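Local coordinates for protein ABC sugar (Ribose) transporter, periplasmic substrate-binding subunit (Rhodobacter sphaeroides, PDB 3L49) that probably binds a sugar in the periplasm as the substrate-binding subunit of an ABC transporter, at residues L122-F134 with F154-I168. Sequence-based numbering, arbitrary orientation.
Sequences LGGKGNVLVFNGF and FPDVKIIEPELRDVI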
# COMPACT_ATOMS: atom_id res chain seq x y z
N LEU A 122 -13.57 -2.12 19.17
CA LEU A 122 -14.54 -1.11 19.58
C LEU A 122 -15.72 -1.70 20.34
O LEU A 122 -16.43 -0.99 21.06
CB LEU A 122 -15.05 -0.34 18.37
CG LEU A 122 -14.17 0.78 17.81
CD1 LEU A 122 -14.66 1.17 16.44
CD2 LEU A 122 -14.15 1.98 18.75
N GLY A 123 -15.95 -3.01 20.18
CA GLY A 123 -17.10 -3.68 20.76
C GLY A 123 -18.41 -3.27 20.10
O GLY A 123 -19.45 -3.25 20.75
N GLY A 124 -18.35 -2.94 18.81
CA GLY A 124 -19.54 -2.66 18.01
C GLY A 124 -20.09 -1.25 18.14
O GLY A 124 -21.14 -0.95 17.56
N LYS A 125 -19.39 -0.39 18.87
CA LYS A 125 -19.82 0.99 19.07
C LYS A 125 -18.62 1.92 19.10
O LYS A 125 -17.57 1.59 19.68
CB LYS A 125 -20.64 1.11 20.37
CG LYS A 125 -21.60 2.29 20.42
CD LYS A 125 -21.01 3.52 21.12
CE LYS A 125 -21.93 4.73 20.99
NZ LYS A 125 -23.19 4.57 21.78
N GLY A 126 -18.77 3.09 18.47
CA GLY A 126 -17.77 4.16 18.53
C GLY A 126 -17.50 4.81 17.19
O GLY A 126 -17.88 4.27 16.15
N ASN A 127 -16.84 5.97 17.22
CA ASN A 127 -16.55 6.72 15.99
C ASN A 127 -15.11 6.55 15.49
O ASN A 127 -14.19 6.32 16.26
CB ASN A 127 -16.90 8.19 16.16
CG ASN A 127 -18.32 8.40 16.65
OD1 ASN A 127 -19.27 7.80 16.12
ND2 ASN A 127 -18.48 9.24 17.66
N VAL A 128 -14.94 6.67 14.17
CA VAL A 128 -13.70 6.30 13.51
C VAL A 128 -13.18 7.45 12.66
O VAL A 128 -13.85 7.88 11.72
CB VAL A 128 -13.88 5.02 12.61
CG1 VAL A 128 -12.63 4.74 11.77
CG2 VAL A 128 -14.22 3.80 13.45
N LEU A 129 -11.99 7.92 13.01
CA LEU A 129 -11.26 8.89 12.21
C LEU A 129 -10.56 8.18 11.05
O LEU A 129 -9.78 7.25 11.27
CB LEU A 129 -10.25 9.63 13.08
CG LEU A 129 -9.58 10.85 12.45
CD1 LEU A 129 -10.63 11.88 12.01
CD2 LEU A 129 -8.57 11.46 13.41
N VAL A 130 -10.81 8.64 9.82
CA VAL A 130 -10.32 7.97 8.61
C VAL A 130 -9.42 8.86 7.77
O VAL A 130 -9.81 9.96 7.38
CB VAL A 130 -11.50 7.42 7.72
CG1 VAL A 130 -11.01 6.96 6.34
CG2 VAL A 130 -12.21 6.28 8.41
N PHE A 131 -8.22 8.37 7.48
CA PHE A 131 -7.34 9.01 6.51
C PHE A 131 -7.53 8.37 5.14
O PHE A 131 -7.29 7.17 4.98
CB PHE A 131 -5.88 8.88 6.96
CG PHE A 131 -5.50 9.81 8.07
CD1 PHE A 131 -5.87 9.54 9.39
CD2 PHE A 131 -4.77 10.96 7.80
CE1 PHE A 131 -5.51 10.40 10.42
CE2 PHE A 131 -4.41 11.83 8.82
CZ PHE A 131 -4.78 11.55 10.13
N ASN A 132 -7.96 9.17 4.17
CA ASN A 132 -8.27 8.67 2.83
C ASN A 132 -7.71 9.56 1.71
O ASN A 132 -8.45 10.09 0.88
CB ASN A 132 -9.80 8.48 2.68
CG ASN A 132 -10.18 7.69 1.45
OD1 ASN A 132 -9.40 6.89 0.92
ND2 ASN A 132 -11.39 7.92 0.96
N GLY A 133 -6.39 9.71 1.69
CA GLY A 133 -5.74 10.61 0.76
C GLY A 133 -5.11 9.92 -0.43
O GLY A 133 -4.42 10.57 -1.24
N PHE A 134 -5.33 8.62 -0.56
CA PHE A 134 -4.66 7.82 -1.58
C PHE A 134 -5.61 6.89 -2.33
O PHE A 134 -5.18 5.88 -2.88
CB PHE A 134 -3.50 7.02 -0.97
CG PHE A 134 -2.30 7.87 -0.64
CD1 PHE A 134 -2.08 8.34 0.65
CD2 PHE A 134 -1.38 8.21 -1.64
CE1 PHE A 134 -0.97 9.13 0.95
CE2 PHE A 134 -0.27 9.00 -1.36
CZ PHE A 134 -0.06 9.46 -0.06
N PHE A 154 -22.66 -2.35 11.06
CA PHE A 154 -22.60 -1.87 12.43
C PHE A 154 -23.07 -0.41 12.52
O PHE A 154 -22.26 0.52 12.36
CB PHE A 154 -21.18 -2.05 12.99
CG PHE A 154 -20.72 -3.49 13.00
CD1 PHE A 154 -20.05 -4.04 11.90
CD2 PHE A 154 -20.97 -4.30 14.10
CE1 PHE A 154 -19.63 -5.38 11.89
CE2 PHE A 154 -20.55 -5.65 14.11
CZ PHE A 154 -19.88 -6.18 13.00
N PRO A 155 -24.37 -0.20 12.78
CA PRO A 155 -24.96 1.15 12.76
C PRO A 155 -24.40 2.08 13.83
O PRO A 155 -24.49 3.30 13.67
CB PRO A 155 -26.46 0.89 13.00
CG PRO A 155 -26.51 -0.43 13.69
CD PRO A 155 -25.38 -1.23 13.11
N ASP A 156 -23.81 1.52 14.88
CA ASP A 156 -23.19 2.31 15.95
C ASP A 156 -21.69 2.52 15.77
O ASP A 156 -21.03 3.11 16.63
CB ASP A 156 -23.48 1.67 17.32
CG ASP A 156 -24.84 2.06 17.88
OD1 ASP A 156 -25.46 3.02 17.38
OD2 ASP A 156 -25.29 1.39 18.84
N VAL A 157 -21.15 2.04 14.65
CA VAL A 157 -19.77 2.34 14.27
C VAL A 157 -19.78 3.27 13.07
O VAL A 157 -20.15 2.87 11.97
CB VAL A 157 -18.93 1.08 13.94
CG1 VAL A 157 -17.51 1.48 13.60
CG2 VAL A 157 -18.91 0.15 15.12
N LYS A 158 -19.38 4.52 13.29
CA LYS A 158 -19.49 5.55 12.25
C LYS A 158 -18.17 6.25 11.92
O LYS A 158 -17.29 6.39 12.77
CB LYS A 158 -20.58 6.56 12.62
CG LYS A 158 -21.98 6.08 12.24
CD LYS A 158 -23.08 6.92 12.89
CE LYS A 158 -23.30 6.53 14.35
NZ LYS A 158 -24.54 7.13 14.91
N ILE A 159 -18.04 6.65 10.66
CA ILE A 159 -16.90 7.40 10.16
C ILE A 159 -17.18 8.89 10.37
O ILE A 159 -18.19 9.41 9.88
CB ILE A 159 -16.65 7.09 8.66
CG1 ILE A 159 -16.18 5.64 8.51
CG2 ILE A 159 -15.63 8.05 8.05
CD1 ILE A 159 -16.22 5.11 7.09
N ILE A 160 -16.30 9.58 11.11
CA ILE A 160 -16.48 11.03 11.32
C ILE A 160 -16.16 11.87 10.08
O ILE A 160 -15.23 11.58 9.33
CB ILE A 160 -15.81 11.59 12.61
CG1 ILE A 160 -14.60 10.76 13.05
CG2 ILE A 160 -16.85 11.72 13.74
CD1 ILE A 160 -14.28 10.79 14.56
N GLU A 161 -16.98 12.90 9.88
CA GLU A 161 -16.85 13.79 8.74
C GLU A 161 -16.05 15.03 9.14
O GLU A 161 -16.29 15.59 10.22
CB GLU A 161 -18.24 14.21 8.22
CG GLU A 161 -19.25 13.07 8.06
CD GLU A 161 -18.91 12.11 6.91
OE1 GLU A 161 -18.34 12.55 5.89
OE2 GLU A 161 -19.24 10.91 7.03
N PRO A 162 -15.08 15.45 8.31
CA PRO A 162 -14.67 14.81 7.06
C PRO A 162 -13.55 13.78 7.26
O PRO A 162 -13.02 13.62 8.35
CB PRO A 162 -14.16 15.98 6.22
CG PRO A 162 -13.64 16.97 7.22
CD PRO A 162 -14.31 16.68 8.56
N GLU A 163 -13.23 13.07 6.19
CA GLU A 163 -12.08 12.19 6.20
C GLU A 163 -10.86 13.03 5.99
O GLU A 163 -10.87 13.98 5.20
CB GLU A 163 -12.19 11.13 5.11
CG GLU A 163 -13.19 10.03 5.42
CD GLU A 163 -13.76 9.39 4.17
OE1 GLU A 163 -14.90 8.89 4.26
OE2 GLU A 163 -13.08 9.39 3.11
N LEU A 164 -9.80 12.69 6.71
CA LEU A 164 -8.55 13.42 6.64
C LEU A 164 -7.75 12.94 5.44
O LEU A 164 -7.97 11.84 4.94
CB LEU A 164 -7.77 13.25 7.94
CG LEU A 164 -8.53 13.84 9.13
CD1 LEU A 164 -7.71 13.73 10.40
CD2 LEU A 164 -8.90 15.30 8.87
N ARG A 165 -6.84 13.79 4.96
CA ARG A 165 -5.99 13.44 3.84
C ARG A 165 -4.58 13.14 4.32
O ARG A 165 -3.86 14.05 4.74
CB ARG A 165 -5.96 14.57 2.79
CG ARG A 165 -6.72 14.26 1.51
CD ARG A 165 -8.20 14.62 1.61
NE ARG A 165 -9.03 13.71 0.82
CZ ARG A 165 -9.99 12.93 1.31
NH1 ARG A 165 -10.67 12.14 0.49
NH2 ARG A 165 -10.28 12.95 2.60
N ASP A 166 -4.20 11.86 4.28
CA ASP A 166 -2.81 11.49 4.53
C ASP A 166 -2.00 11.84 3.29
O ASP A 166 -2.52 11.78 2.17
CB ASP A 166 -2.64 10.02 4.98
CG ASP A 166 -3.40 9.02 4.11
OD1 ASP A 166 -4.55 9.29 3.70
OD2 ASP A 166 -2.85 7.93 3.87
N VAL A 167 -0.74 12.25 3.48
CA VAL A 167 0.06 12.82 2.38
C VAL A 167 1.48 12.27 2.29
O VAL A 167 1.96 11.63 3.21
CB VAL A 167 0.15 14.38 2.47
CG1 VAL A 167 -1.23 15.04 2.39
CG2 VAL A 167 0.90 14.80 3.74
N ILE A 168 2.12 12.52 1.15
CA ILE A 168 3.55 12.33 0.94
C ILE A 168 4.10 13.62 0.30
O ILE A 168 3.48 14.15 -0.63
CB ILE A 168 3.84 11.09 0.03
CG1 ILE A 168 3.53 9.79 0.77
CG2 ILE A 168 5.30 11.05 -0.42
CD1 ILE A 168 3.58 8.56 -0.11
O HOH W 1 -23.03 -1.12 15.69
O HOH W 2 -12.63 10.79 9.45
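L164 lays its CB over one face of the F131 ring, 3.9 Å from the centroid in a CH-pi contact, while its CD1 fits the hollow between F131 CZ and L129 CD1. Leucine suits this place because CB covers the ring while CD1 reaches on to both neighbours. After the parallel pairs G126–V157, N127–K158 and V128–I159, L164 makes a separate single bridge with F131, its N bonded to V130 O and its O to N132 N. Between the two runs the chain loops out through E161 and cis-P162, and the register shifts by two; one water bridges V130 N and I160 O there. On the face bearing V128, its CG2 meets V157 CG1 at 4.0 Å, and V130 CG2 rests on I159 CG2. V157 CG2 packs against G124 O (3.5 Å); glycine suits G124 because of its positive phi. This pairs edge strand 157-159 with 126-131, the two joined by helix 138-152 in a beta-alpha-beta crossover.

Beyond the strands, N132 ND2 donates to E163 OE2 (3.1 Å) nearly in its amide plane; E163 OE1 is hydrogen-bonded to Y144 OH. With chi1 at 48°, CG of D166 sits between backbone N and carbonyl carbon, and OD1 accepts G133 N at 2.8 Å. Its OD2 takes W199 NE1 and lies 3.3 Å from F134 CD1. Replacing the D166 carboxylate by an alanine's methyl would probably leave G133 N and W199 NE1 without their acceptor. F134 CZ also meets I168 CG1. Backbone hydrogen bonds, with apolar packing around them, thus join the edge strand, whereas one buried carboxylate holds G133 and W199 beside F134, whose side chain lies about 4 Å from a bound unidentified ligand.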